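Local coordinates for protein fructokinase (Vibrio cholerae serotype O1, PDB 5EYN) that phosphorylates fructose at the expense of ATP, as a carbohydrate kinase of the PfkB family that works with a bound metal ion, at residues 76-79 with 80-84; 91-94 with 95-98; 124-127 with 128-131; 272-275 with 276-279. One frame throughout, in Å; residues are numbered along the deposited sequence.

Contact 1 of 4, residues 76-79 with 80-84; sequences MQQT and LTDEQ
Met76 to Glu83 form the last two turns of an alpha helix, with Leu80 N bonding to Met76 O (3.0 Å) and Glu83 N to Thr79 O (2.9 Å), before Gln84, at positive phi (66°), sends its N to Thr81 O in a Schellman motif. On the outer face, Gln78 and Asp82 bridge one turn: Gln78 NE2 donates to Asp82 OD2 at 2.7 Å. The bond runs in the amide plane but meets OD2 from above the carboxylate plane, the two planes being 45° apart. The Gln78 chain bends at chi2 (61°), which swings the amide over toward Asp82. Asp82 OD1 takes a water at 2.9 Å, and the same water makes a weak bond to Thr79 OG1, whose stronger partner is Phe75 O. Next to Gln78 along the helix, Gln77 O is gripped twice, by Thr81 N and by Thr81 OG1, each at 3.0 Å and from opposite faces of the carbonyl plane. Glu83, at the helix end, forms a salt bridge with Arg56. The Met76 side chain lies about 6 Å from Gly45 and Asn49, which bind fructose. Helix 71-82 is the helix of the beta-alpha-beta unit of strands 61-68 and 86-93; on its inner face Leu80 packs on Cys87 of strand 86-93 and Val52 of helix 46-56, while Met76 and Thr79 touch Pro43 of strand 38-44.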
# COMPACT_ATOMS: atom_id res chain seq x y z
N MET A 76 -10.69 6.58 -6.19
CA MET A 76 -11.46 7.32 -5.19
C MET A 76 -12.16 8.54 -5.81
O MET A 76 -13.31 8.84 -5.47
CB MET A 76 -10.61 7.72 -3.98
CG MET A 76 -10.18 6.49 -3.16
SD MET A 76 -11.55 5.39 -2.73
CE MET A 76 -12.55 6.43 -1.73
N GLN A 77 -11.49 9.22 -6.73
CA GLN A 77 -12.16 10.29 -7.48
C GLN A 77 -13.37 9.73 -8.21
O GLN A 77 -14.45 10.34 -8.19
CB GLN A 77 -11.20 10.92 -8.49
CG GLN A 77 -11.83 12.01 -9.34
CD GLN A 77 -10.89 12.51 -10.43
OE1 GLN A 77 -10.22 11.71 -11.10
NE2 GLN A 77 -10.83 13.82 -10.61
N GLN A 78 -13.20 8.60 -8.88
CA GLN A 78 -14.29 7.99 -9.63
C GLN A 78 -15.45 7.62 -8.70
O GLN A 78 -16.62 7.79 -9.03
CB GLN A 78 -13.81 6.72 -10.36
CG GLN A 78 -14.86 6.12 -11.29
CD GLN A 78 -15.26 7.08 -12.38
OE1 GLN A 78 -14.41 7.54 -13.15
NE2 GLN A 78 -16.54 7.41 -12.45
N THR A 79 -15.10 7.09 -7.54
CA THR A 79 -16.10 6.68 -6.57
C THR A 79 -16.92 7.89 -6.11
O THR A 79 -18.15 7.85 -6.11
CB THR A 79 -15.46 5.98 -5.35
OG1 THR A 79 -14.81 4.77 -5.75
CG2 THR A 79 -16.50 5.67 -4.28
N LEU A 80 -16.25 8.96 -5.71
CA LEU A 80 -16.98 10.15 -5.28
C LEU A 80 -17.85 10.70 -6.41
O LEU A 80 -18.99 11.13 -6.18
CB LEU A 80 -16.02 11.22 -4.76
CG LEU A 80 -15.28 10.82 -3.49
CD1 LEU A 80 -14.43 11.98 -3.06
CD2 LEU A 80 -16.19 10.40 -2.37
N THR A 81 -17.33 10.70 -7.63
CA THR A 81 -18.08 11.14 -8.80
C THR A 81 -19.34 10.29 -8.97
O THR A 81 -20.45 10.82 -9.10
CB THR A 81 -17.23 11.03 -10.08
OG1 THR A 81 -16.15 11.97 -10.01
CG2 THR A 81 -18.07 11.31 -11.32
N ASP A 82 -19.15 8.98 -8.97
CA ASP A 82 -20.26 8.05 -9.13
C ASP A 82 -21.33 8.31 -8.08
O ASP A 82 -22.52 8.20 -8.36
CB ASP A 82 -19.80 6.60 -8.99
CG ASP A 82 -18.99 6.10 -10.17
OD1 ASP A 82 -18.43 4.99 -10.05
OD2 ASP A 82 -18.90 6.81 -11.19
N GLU A 83 -20.89 8.62 -6.86
CA GLU A 83 -21.77 8.77 -5.71
C GLU A 83 -22.38 10.16 -5.59
O GLU A 83 -23.11 10.43 -4.65
CB GLU A 83 -21.04 8.40 -4.42
CG GLU A 83 -20.58 6.95 -4.36
CD GLU A 83 -21.72 5.96 -4.21
OE1 GLU A 83 -21.47 4.74 -4.39
OE2 GLU A 83 -22.85 6.38 -3.89
N GLN A 84 -22.10 11.04 -6.56
CA GLN A 84 -22.70 12.37 -6.60
C GLN A 84 -22.23 13.24 -5.43
O GLN A 84 -22.96 14.11 -4.94
CB GLN A 84 -24.22 12.28 -6.65
CG GLN A 84 -24.74 11.39 -7.77
CD GLN A 84 -26.23 11.16 -7.67
OE1 GLN A 84 -26.68 10.02 -7.54
NE2 GLN A 84 -26.99 12.23 -7.69
O HOH W 1 -16.02 3.93 -8.90

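Contact 2 of 4, residues 91-94 with 95-98; sequences HFDP and VHRT
The His96 imidazole meets the Asp93 carboxylate at its edge, Asp93 CG lying in the ring plane and Asp93 OD2 3.1 Å from His96 CD2. The two planes are turned 42° against each other. Over the centre of one ring face sits Val95 CG1, 3.8 Å above the plane, while the Phe124 ring stacks against the opposite face. The edge contact follows from the double use of Asp93 OD2, which accepts from Val95 N and from His96 N, both at 2.9 Å. His96 N arrives on the anti side of the oxygen, somewhat out of plane, and nearly straight (N-H...O 166°); Val95 N comes from above the carboxylate plane. With CG turned away from its own backbone N (chi1 -170°), the Asp93 side chain reaches forward along the chain to both amides. The other oxygen, OD1, forms a salt bridge with Arg66, a positive charge that probably helps keep this largely buried carboxylate ionised. A water bridges the two sides of the turn, donating to Asp93 O at 2.6 Å and to His96 O at 2.7 Å. Further on, Arg97 forms a salt bridge with Glu178 of the second subunit, which places the loop beside the dimer interface. The bond from Val95 N back to Asp93 OD2 is that of an Asx turn, with the next amide, His96 N, bonded to the same oxygen, between strand 86-93 and strand 99-103 of the smaller sheet.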
# COMPACT_ATOMS: atom_id res chain seq x y z
N HIS A 91 -7.84 16.97 -4.89
CA HIS A 91 -6.66 17.19 -5.70
C HIS A 91 -5.75 16.00 -5.65
O HIS A 91 -5.76 15.24 -4.69
CB HIS A 91 -5.89 18.38 -5.18
CG HIS A 91 -6.70 19.63 -5.07
ND1 HIS A 91 -7.14 20.33 -6.18
CD2 HIS A 91 -7.17 20.29 -3.99
CE1 HIS A 91 -7.84 21.37 -5.78
NE2 HIS A 91 -7.86 21.38 -4.46
N PHE A 92 -4.91 15.89 -6.67
CA PHE A 92 -3.89 14.88 -6.70
C PHE A 92 -2.58 15.50 -6.26
O PHE A 92 -2.11 16.47 -6.86
CB PHE A 92 -3.81 14.29 -8.10
CG PHE A 92 -5.08 13.63 -8.52
CD1 PHE A 92 -5.29 12.29 -8.29
CD2 PHE A 92 -6.10 14.37 -9.09
CE1 PHE A 92 -6.47 11.68 -8.64
CE2 PHE A 92 -7.30 13.76 -9.46
CZ PHE A 92 -7.48 12.42 -9.23
N ASP A 93 -2.02 14.99 -5.17
CA ASP A 93 -0.69 15.41 -4.76
C ASP A 93 0.32 14.95 -5.79
O ASP A 93 0.21 13.84 -6.33
CB ASP A 93 -0.33 14.81 -3.40
CG ASP A 93 0.94 15.41 -2.83
OD1 ASP A 93 0.85 16.48 -2.20
OD2 ASP A 93 2.02 14.82 -3.02
N PRO A 94 1.32 15.79 -6.08
CA PRO A 94 2.29 15.44 -7.12
C PRO A 94 3.23 14.29 -6.75
O PRO A 94 3.78 13.65 -7.65
CB PRO A 94 3.07 16.74 -7.33
CG PRO A 94 2.84 17.54 -6.11
CD PRO A 94 1.49 17.18 -5.61
N VAL A 95 3.41 14.02 -5.47
CA VAL A 95 4.48 13.13 -5.02
C VAL A 95 3.98 11.93 -4.21
O VAL A 95 4.45 10.81 -4.39
CB VAL A 95 5.51 13.93 -4.17
CG1 VAL A 95 6.46 13.00 -3.42
CG2 VAL A 95 6.27 14.92 -5.05
N HIS A 96 3.05 12.16 -3.32
CA HIS A 96 2.69 11.16 -2.33
C HIS A 96 1.54 10.27 -2.78
O HIS A 96 0.69 10.68 -3.56
CB HIS A 96 2.38 11.87 -1.01
CG HIS A 96 3.52 12.68 -0.51
ND1 HIS A 96 4.60 12.11 0.12
CD2 HIS A 96 3.78 14.01 -0.59
CE1 HIS A 96 5.48 13.05 0.42
NE2 HIS A 96 5.00 14.21 0.01
N ARG A 97 1.51 9.06 -2.26
CA ARG A 97 0.58 8.03 -2.66
C ARG A 97 -0.71 8.05 -1.85
O ARG A 97 -0.75 8.48 -0.70
CB ARG A 97 1.27 6.68 -2.52
CG ARG A 97 2.32 6.43 -3.59
CD ARG A 97 1.66 5.84 -4.80
NE ARG A 97 2.50 5.85 -5.97
CZ ARG A 97 2.50 6.79 -6.89
NH1 ARG A 97 1.69 7.84 -6.79
NH2 ARG A 97 3.32 6.69 -7.93
N THR A 98 -1.77 7.57 -2.48
CA THR A 98 -3.05 7.37 -1.82
C THR A 98 -2.98 6.37 -0.69
O THR A 98 -2.35 5.31 -0.80
CB THR A 98 -4.08 6.90 -2.84
OG1 THR A 98 -4.13 7.84 -3.91
CG2 THR A 98 -5.46 6.74 -2.22
O HOH W 2 1.08 11.39 -6.12

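Contact 3 of 4, residues 124-127 with 128-131; sequences FLQL and SDIP
A single 3-10 turn carries Gln126 to Ile130 through the long loop between strands 113-115 and 138-142. Two successive backbone bonds span three residues each: Asp129 N to Gln126 O (3.0 Å) and Ile130 N to Leu127 O (3.2 Å), both donors standing well above the carbonyl planes. Asp129 CG lies opposite its carbonyl carbon and next to its own N (chi1 -65°), which brings OD1 back to Gln126 N at 2.9 Å in an almost perfectly straight bond (179°) from above the carboxylate. OD1 also pairs with Arg66, so one backbone N-H and one charged side chain hold the same oxygen of this buried acid. Leu125 runs antiparallel alongside it, its CD1 3.6 Å from Asp129 CB. Toward solvent, one water links Gln126 OE1 and Ser128 OG, 2.7 Å from each, and another bridges Leu127 O and Ile130 O. Leu127 and Ile130 run alongside each other toward helix 151-165, CD2 to CD1 4.2 Å. A carboxylate returning to the backbone N three residues earlier resembles one half of a capping box, fitted here to a short 3-10 turn on the approach to the main sheet of this ribokinase-like fold.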
# COMPACT_ATOMS: atom_id res chain seq x y z
N PHE A 124 -0.67 15.92 3.30
CA PHE A 124 -0.04 17.09 2.71
C PHE A 124 -1.03 18.16 2.27
O PHE A 124 -0.68 19.06 1.51
CB PHE A 124 0.88 16.64 1.58
CG PHE A 124 2.01 15.80 2.09
CD1 PHE A 124 1.89 14.43 2.19
CD2 PHE A 124 3.17 16.40 2.54
CE1 PHE A 124 2.91 13.67 2.69
CE2 PHE A 124 4.19 15.65 3.05
CZ PHE A 124 4.07 14.28 3.12
N LEU A 125 -2.25 18.09 2.80
CA LEU A 125 -3.23 19.15 2.64
C LEU A 125 -2.60 20.51 2.96
O LEU A 125 -2.03 20.69 4.03
CB LEU A 125 -4.44 18.91 3.54
CG LEU A 125 -5.59 19.88 3.36
CD1 LEU A 125 -6.41 19.48 2.15
CD2 LEU A 125 -6.47 19.92 4.59
N GLN A 126 -2.75 21.45 2.04
CA GLN A 126 -2.22 22.81 2.20
C GLN A 126 -3.34 23.82 2.46
O GLN A 126 -4.51 23.55 2.19
CB GLN A 126 -1.47 23.24 0.94
CG GLN A 126 -0.29 22.35 0.60
CD GLN A 126 0.42 22.77 -0.67
OE1 GLN A 126 0.06 23.77 -1.29
NE2 GLN A 126 1.42 22.00 -1.07
N LEU A 127 -2.96 24.99 2.94
CA LEU A 127 -3.94 26.04 3.19
C LEU A 127 -4.70 26.40 1.92
O LEU A 127 -5.90 26.67 1.96
CB LEU A 127 -3.28 27.27 3.77
CG LEU A 127 -2.76 27.11 5.19
CD1 LEU A 127 -1.94 28.34 5.57
CD2 LEU A 127 -3.92 26.92 6.16
N SER A 128 -4.02 26.37 0.79
CA SER A 128 -4.67 26.76 -0.47
C SER A 128 -5.63 25.70 -0.99
O SER A 128 -6.35 25.95 -1.95
CB SER A 128 -3.61 27.06 -1.53
OG SER A 128 -2.81 25.93 -1.80
N ASP A 129 -5.66 24.52 -0.36
CA ASP A 129 -6.62 23.49 -0.76
C ASP A 129 -8.00 23.73 -0.16
O ASP A 129 -8.96 23.09 -0.55
CB ASP A 129 -6.14 22.11 -0.29
CG ASP A 129 -4.86 21.66 -0.96
OD1 ASP A 129 -4.18 20.81 -0.35
OD2 ASP A 129 -4.54 22.11 -2.09
N ILE A 130 -8.10 24.64 0.80
CA ILE A 130 -9.37 24.83 1.49
C ILE A 130 -10.29 25.65 0.58
O ILE A 130 -9.89 26.70 0.09
CB ILE A 130 -9.16 25.59 2.81
CG1 ILE A 130 -8.21 24.81 3.73
CG2 ILE A 130 -10.50 25.82 3.49
CD1 ILE A 130 -7.71 25.64 4.90
N PRO A 131 -11.53 25.19 0.36
CA PRO A 131 -12.48 25.91 -0.50
C PRO A 131 -13.21 27.00 0.27
O PRO A 131 -13.08 27.12 1.49
CB PRO A 131 -13.46 24.82 -0.92
CG PRO A 131 -13.47 23.89 0.22
CD PRO A 131 -12.07 23.90 0.80
O HOH W 3 -0.21 26.47 -1.45
O HOH W 4 -7.73 28.28 0.53

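Contact 4 of 4, residues 272-275 with 276-279; sequences LLYR and LSVA
Tyr274 and Val278, one turn apart, make the closest apolar touch in the final turns of helix 264-278, Tyr274 CE1 lying 3.7 Å from Val278 CG1. The helix begins within the Gly-Ala-Gly-Asp run (Gly263 to Asp266) characteristic of PfkB kinases, which contacts ADP and beryllium trifluoride. In the backbone of the same tyrosine, Tyr274 O accepts twice from one face of its plane: from Ser277 OG at 2.7 Å and from Val278 N at 3.2 Å. The short serine bond exists because chi1 (77°) tucks OG in beside both the backbone N and C, facing back along the helix. Nearer the N terminus the helix is regular, with Leu276 N bonding in the carbonyl plane to Leu272 O at 2.9 Å. Toward its end the bonding begins to shift to three-residue spacing: Val278 N also makes a weak bond to Arg275 O (3.4 Å). On the inner side Leu276 CD1 lies 4.2 Å from Leu272 CG and 4.4 Å from Leu273 CD2. Around this leucine cluster come Trp138 and His140 of strand 138-142 and Ala291 of helix 285-302. That second helix also fixes Arg275, which makes a cation-pi contact with Trp294 and joins its NH2 to Asp290 OD2 in a salt bridge.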
# COMPACT_ATOMS: atom_id res chain seq x y z
N LEU A 272 -26.58 11.18 10.74
CA LEU A 272 -26.69 12.28 11.68
C LEU A 272 -26.56 13.61 10.96
O LEU A 272 -27.43 14.48 11.06
CB LEU A 272 -25.59 12.17 12.72
CG LEU A 272 -25.53 13.27 13.77
CD1 LEU A 272 -26.75 13.24 14.66
CD2 LEU A 272 -24.28 13.14 14.60
N LEU A 273 -25.47 13.78 10.22
CA LEU A 273 -25.19 15.07 9.59
C LEU A 273 -26.13 15.35 8.44
O LEU A 273 -26.50 16.49 8.22
CB LEU A 273 -23.74 15.19 9.10
CG LEU A 273 -22.67 15.10 10.18
CD1 LEU A 273 -21.29 15.29 9.57
CD2 LEU A 273 -22.90 16.15 11.27
N TYR A 274 -26.56 14.31 7.72
CA TYR A 274 -27.58 14.53 6.70
C TYR A 274 -28.79 15.20 7.35
O TYR A 274 -29.27 16.23 6.87
CB TYR A 274 -28.00 13.23 6.00
CG TYR A 274 -29.24 13.47 5.17
CD1 TYR A 274 -29.19 14.26 4.03
CD2 TYR A 274 -30.48 13.00 5.58
CE1 TYR A 274 -30.33 14.54 3.28
CE2 TYR A 274 -31.61 13.26 4.84
CZ TYR A 274 -31.52 14.04 3.70
OH TYR A 274 -32.64 14.32 2.95
N ARG A 275 -29.30 14.61 8.42
CA ARG A 275 -30.50 15.16 9.05
C ARG A 275 -30.26 16.55 9.69
O ARG A 275 -31.12 17.43 9.60
CB ARG A 275 -31.10 14.16 10.04
CG ARG A 275 -31.71 12.93 9.37
CD ARG A 275 -32.91 13.27 8.51
NE ARG A 275 -34.13 13.39 9.30
CZ ARG A 275 -35.30 13.77 8.81
NH1 ARG A 275 -35.43 14.11 7.54
NH2 ARG A 275 -36.35 13.83 9.61
N LEU A 276 -29.10 16.77 10.30
CA LEU A 276 -28.82 18.09 10.84
C LEU A 276 -28.72 19.11 9.71
O LEU A 276 -29.18 20.24 9.84
CB LEU A 276 -27.55 18.11 11.69
CG LEU A 276 -27.54 17.19 12.92
CD1 LEU A 276 -26.27 17.43 13.71
CD2 LEU A 276 -28.77 17.35 13.80
N SER A 277 -28.16 18.69 8.57
CA SER A 277 -27.92 19.61 7.46
C SER A 277 -29.22 20.11 6.80
O SER A 277 -29.26 21.20 6.26
CB SER A 277 -27.01 18.97 6.40
OG SER A 277 -27.69 18.04 5.57
N VAL A 278 -30.28 19.31 6.86
CA VAL A 278 -31.54 19.70 6.22
C VAL A 278 -32.52 20.32 7.21
O VAL A 278 -33.62 20.73 6.83
CB VAL A 278 -32.22 18.50 5.52
CG1 VAL A 278 -31.33 17.91 4.44
CG2 VAL A 278 -32.63 17.43 6.52
N ALA A 279 -32.12 20.40 8.48
CA ALA A 279 -32.98 20.95 9.52
C ALA A 279 -33.01 22.47 9.50
O ALA A 279 -31.99 23.12 9.27
CB ALA A 279 -32.52 20.48 10.89

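In the fold
From the N terminus the four contacts follow in series; each is local, spanning a turn or two, and none crosses or encloses another. Contact 1 ends helix 71-82, and the chain then enters strand 86-93, at one edge of the main sheet, whose exit turn is contact 2; the two touch where Gln77 OE1 lies 3.4 Å from Phe92 CZ. After strands 99-103 and 113-115 of the smaller sheet, the chain returns at contact 3, which lies against contact 2, and both share Arg66 of strand 61-68. Contact 4 lies apart, about 32 Å from contact 2 between centres, where helix 264-278 packs against strand 138-142.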